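Local coordinates for bubble protein (Penicillium brevicompactum, PDB 1UOY) that may act as a toxin and may recognise a molecule, or part of one, with a negatively charged surface potential, at residues Arg25-Cys30 with Gly41-Val46. Residues are numbered along the deposited sequence; the frame is centred on the assembly and turned at random.
Sequences RHFCGC and GKWTEV
Arg25 NH1 is gripped by two backbone oxygens, Gly21 O and Asn22 O, with the guanidinium turned away from the 41-46 segment. The carbonyl of the same residue faces the other way: Arg25 O lies at the edge of the Trp43 indole, near its plane, 4.1 Å from Trp43 CZ3. The contact spans a three-stranded antiparallel sheet of a small disulfide-rich fold: 26-28 and 42-48 are its outer strands, and 34-39 runs between them. Side chains therefore meet across the central strand, and the closest CA atoms of the two segments, in His26 and Val46, are still 8.6 Å apart. Phe27 and Trp43 meet on one face of the sheet. Both rings are buried, and Phe27 CD2 comes within 3.4 Å of Trp43 CH2. The phenyl and the six-membered indole ring stand at 82° with centroids 5.3 Å apart, an oblique meeting. Loop residues Ser16, Cys18 and Asn22 also touch the indole, Arg12 makes a cation-pi contact with Phe27, and two disulfides, Cys28 to Cys54 and Cys30 to Cys3, tie the 25-30 segment to distant parts of the chain. The opposite face carries His26 and Val46. A hydrogen bond to Glu37 OE1 holds His26 NE2 and helps to fix the imidazole. In Val46, CG1 is anti to the carbonyl carbon (chi1 -66°), and CG2, set between N and that carbon, is the methyl that reaches the ring. It sits over one face of the imidazole in a CH-pi contact, 4.1 Å from the centroid of the His26 ring and offset toward its rim, so Val46 CG2 lies 3.9 Å from both CE1 and NE2 of His26.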
ATOM      1  N   ARG A  25      -8.318   0.266  -4.406  1.00  7.19           N
ATOM      2  CA  ARG A  25      -7.729   1.227  -3.447  1.00  7.31           C
ATOM      3  C   ARG A  25      -6.211   1.197  -3.538  1.00  8.06           C
ATOM      4  O   ARG A  25      -5.574   0.134  -3.676  1.00  8.34           O
ATOM      5  CB  ARG A  25      -8.097   0.830  -2.012  1.00  8.15           C
ATOM      6  CG  ARG A  25      -9.531   1.152  -1.612  1.00  6.45           C
ATOM      7  CD  ARG A  25      -9.703   0.680  -0.176  1.00  7.08           C
ATOM      8  NE  ARG A  25     -11.046   0.805   0.421  1.00  7.28           N
ATOM      9  CZ  ARG A  25     -12.016  -0.086   0.264  1.00  6.29           C
ATOM     10  NH1 ARG A  25     -11.918  -1.112  -0.572  1.00  7.16           N
ATOM     11  NH2 ARG A  25     -13.043  -0.090   1.132  1.00  8.11           N
ATOM     12  N   HIS A  26      -5.629   2.384  -3.384  1.00  7.64           N
ATOM     13  CA  HIS A  26      -4.173   2.518  -3.372  1.00  6.82           C
ATOM     14  C   HIS A  26      -3.705   2.877  -1.983  1.00  6.56           C
ATOM     15  O   HIS A  26      -4.214   3.802  -1.345  1.00  7.60           O
ATOM     16  CB  HIS A  26      -3.778   3.625  -4.344  1.00  6.91           C
ATOM     17  CG  HIS A  26      -3.801   3.172  -5.747  1.00  8.45           C
ATOM     18  ND1 HIS A  26      -3.396   3.979  -6.784  1.00 10.38           N
ATOM     19  CD2 HIS A  26      -4.147   1.987  -6.285  1.00 12.26           C
ATOM     20  CE1 HIS A  26      -3.496   3.296  -7.915  1.00  8.71           C
ATOM     21  NE2 HIS A  26      -3.955   2.090  -7.638  1.00 12.03           N
ATOM     22  N   PHE A  27      -2.742   2.099  -1.516  1.00  8.12           N
ATOM     23  CA  PHE A  27      -2.102   2.294  -0.215  1.00  7.60           C
ATOM     24  C   PHE A  27      -0.602   2.483  -0.402  1.00  7.54           C
ATOM     25  O   PHE A  27      -0.110   2.373  -1.526  1.00  8.97           O
ATOM     26  CB  PHE A  27      -2.360   1.079   0.706  1.00  7.49           C
ATOM     27  CG  PHE A  27      -3.786   1.020   1.210  1.00  7.57           C
ATOM     28  CD1 PHE A  27      -4.157   1.745   2.334  1.00 10.54           C
ATOM     29  CD2 PHE A  27      -4.734   0.271   0.560  1.00  8.30           C
ATOM     30  CE1 PHE A  27      -5.489   1.695   2.808  1.00 10.44           C
ATOM     31  CE2 PHE A  27      -6.068   0.212   1.016  1.00  8.31           C
ATOM     32  CZ  PHE A  27      -6.446   0.914   2.132  1.00  8.60           C
ATOM     33  N   CYS A  28       0.106   2.812   0.675  1.00  7.38           N
ATOM     34  CA  CYS A  28       1.552   2.945   0.618  1.00  6.20           C
ATOM     35  C   CYS A  28       2.203   1.693   1.138  1.00  8.02           C
ATOM     36  O   CYS A  28       1.678   1.066   2.069  1.00  9.16           O
ATOM     37  CB  CYS A  28       2.006   4.081   1.508  1.00  7.50           C
ATOM     38  SG  CYS A  28       1.473   5.699   0.921  1.00  8.63           S
ATOM     39  N   GLY A  29       3.351   1.305   0.554  1.00  8.18           N
ATOM     40  CA  GLY A  29       4.109   0.198   1.114  1.00  7.42           C
ATOM     41  C   GLY A  29       4.726   0.642   2.433  1.00  8.42           C
ATOM     42  O   GLY A  29       4.678   1.814   2.832  1.00  8.77           O
ATOM     43  N   CYS A  30       5.309  -0.307   3.138  1.00  7.94           N
ATOM     44  CA  CYS A  30       5.861  -0.004   4.438  1.00  8.80           C
ATOM     45  C   CYS A  30       6.969   1.039   4.438  1.00  8.01           C
ATOM     46  O   CYS A  30       7.023   1.879   5.350  1.00 10.59           O
ATOM     47  CB  CYS A  30       6.336  -1.260   5.174  1.00 10.97           C
ATOM     48  SG  CYS A  30       5.135  -2.634   5.154  1.00 12.25           S
ATOM     49  N   GLY A  41      -4.725 -11.036  -5.407  1.00 12.37           N
ATOM     50  CA  GLY A  41      -4.619 -11.423  -4.023  1.00 12.71           C
ATOM     51  C   GLY A  41      -3.413 -10.973  -3.261  1.00 10.42           C
ATOM     52  O   GLY A  41      -3.221 -11.406  -2.136  1.00 11.91           O
ATOM     53  N   LYS A  42      -2.596 -10.126  -3.881  1.00  9.09           N
ATOM     54  CA  LYS A  42      -1.418  -9.623  -3.214  1.00 10.40           C
ATOM     55  C   LYS A  42      -1.274  -8.120  -3.394  1.00  9.20           C
ATOM     56  O   LYS A  42      -1.645  -7.574  -4.441  1.00  9.26           O
ATOM     57  CB  LYS A  42      -0.166 -10.290  -3.808  1.00 12.72           C
ATOM     58  CG  LYS A  42      -0.159 -11.816  -3.701  1.00 19.73           C
ATOM     59  CD  LYS A  42      -0.040 -12.309  -2.251  1.00 27.50           C
ATOM     60  CE  LYS A  42      -0.098 -13.856  -2.167  1.00 35.05           C
ATOM     61  NZ  LYS A  42      -0.528 -14.377  -0.798  1.00 35.77           N
ATOM     62  N   TRP A  43      -0.762  -7.454  -2.358  1.00  8.38           N
ATOM     63  CA  TRP A  43      -0.460  -6.019  -2.506  1.00  9.62           C
ATOM     64  C   TRP A  43       0.662  -5.886  -3.519  1.00  9.42           C
ATOM     65  O   TRP A  43       1.762  -6.361  -3.321  1.00 10.24           O
ATOM     66  CB  TRP A  43      -0.065  -5.379  -1.171  1.00  8.25           C
ATOM     67  CG  TRP A  43      -1.254  -5.246  -0.281  1.00  7.96           C
ATOM     68  CD1 TRP A  43      -1.518  -5.981   0.857  1.00  7.47           C
ATOM     69  CD2 TRP A  43      -2.360  -4.377  -0.472  1.00  8.27           C
ATOM     70  NE1 TRP A  43      -2.723  -5.613   1.369  1.00  6.76           N
ATOM     71  CE2 TRP A  43      -3.268  -4.634   0.579  1.00  7.26           C
ATOM     72  CE3 TRP A  43      -2.688  -3.404  -1.429  1.00  8.29           C
ATOM     73  CZ2 TRP A  43      -4.483  -3.971   0.692  1.00  6.81           C
ATOM     74  CZ3 TRP A  43      -3.932  -2.742  -1.322  1.00  6.60           C
ATOM     75  CH2 TRP A  43      -4.798  -3.045  -0.268  1.00  7.65           C
ATOM     76  N   THR A  44       0.392  -5.205  -4.617  1.00  8.44           N
ATOM     77  CA  THR A  44       1.309  -5.148  -5.763  1.00  9.22           C
ATOM     78  C   THR A  44       1.676  -3.722  -6.014  1.00  8.76           C
ATOM     79  O   THR A  44       0.801  -2.841  -6.080  1.00  9.04           O
ATOM     80  CB  THR A  44       0.537  -5.731  -6.971  1.00 11.89           C
ATOM     81  OG1 THR A  44       0.169  -7.087  -6.685  1.00 12.33           O
ATOM     82  CG2 THR A  44       1.372  -5.757  -8.239  1.00 13.52           C
ATOM     83  N   GLU A  45       2.967  -3.478  -6.186  1.00  8.76           N
ATOM     84  CA  GLU A  45       3.405  -2.095  -6.421  1.00  8.88           C
ATOM     85  C   GLU A  45       2.977  -1.629  -7.810  1.00 10.53           C
ATOM     86  O   GLU A  45       3.292  -2.299  -8.812  1.00 12.28           O
ATOM     87  CB  GLU A  45       4.923  -1.975  -6.263  1.00  8.72           C
ATOM     88  CG  GLU A  45       5.405  -0.528  -6.387  1.00 10.70           C
ATOM     89  CD  GLU A  45       6.841  -0.371  -5.991  1.00 10.42           C
ATOM     90  OE1 GLU A  45       7.701  -0.330  -6.901  1.00 13.14           O
ATOM     91  OE2 GLU A  45       7.114  -0.320  -4.776  1.00 11.13           O
ATOM     92  N   VAL A  46       2.215  -0.536  -7.822  1.00  8.94           N
ATOM     93  CA  VAL A  46       1.733   0.061  -9.082  1.00  8.36           C
ATOM     94  C   VAL A  46       2.454   1.345  -9.467  1.00  9.09           C
ATOM     95  O   VAL A  46       2.320   1.823 -10.615  1.00 12.71           O
ATOM     96  CB  VAL A  46       0.197   0.285  -9.077  1.00  9.41           C
ATOM     97  CG1 VAL A  46      -0.528  -1.075  -9.028  1.00 11.06           C
ATOM     98  CG2 VAL A  46      -0.218   1.166  -7.934  1.00 11.59           C
TER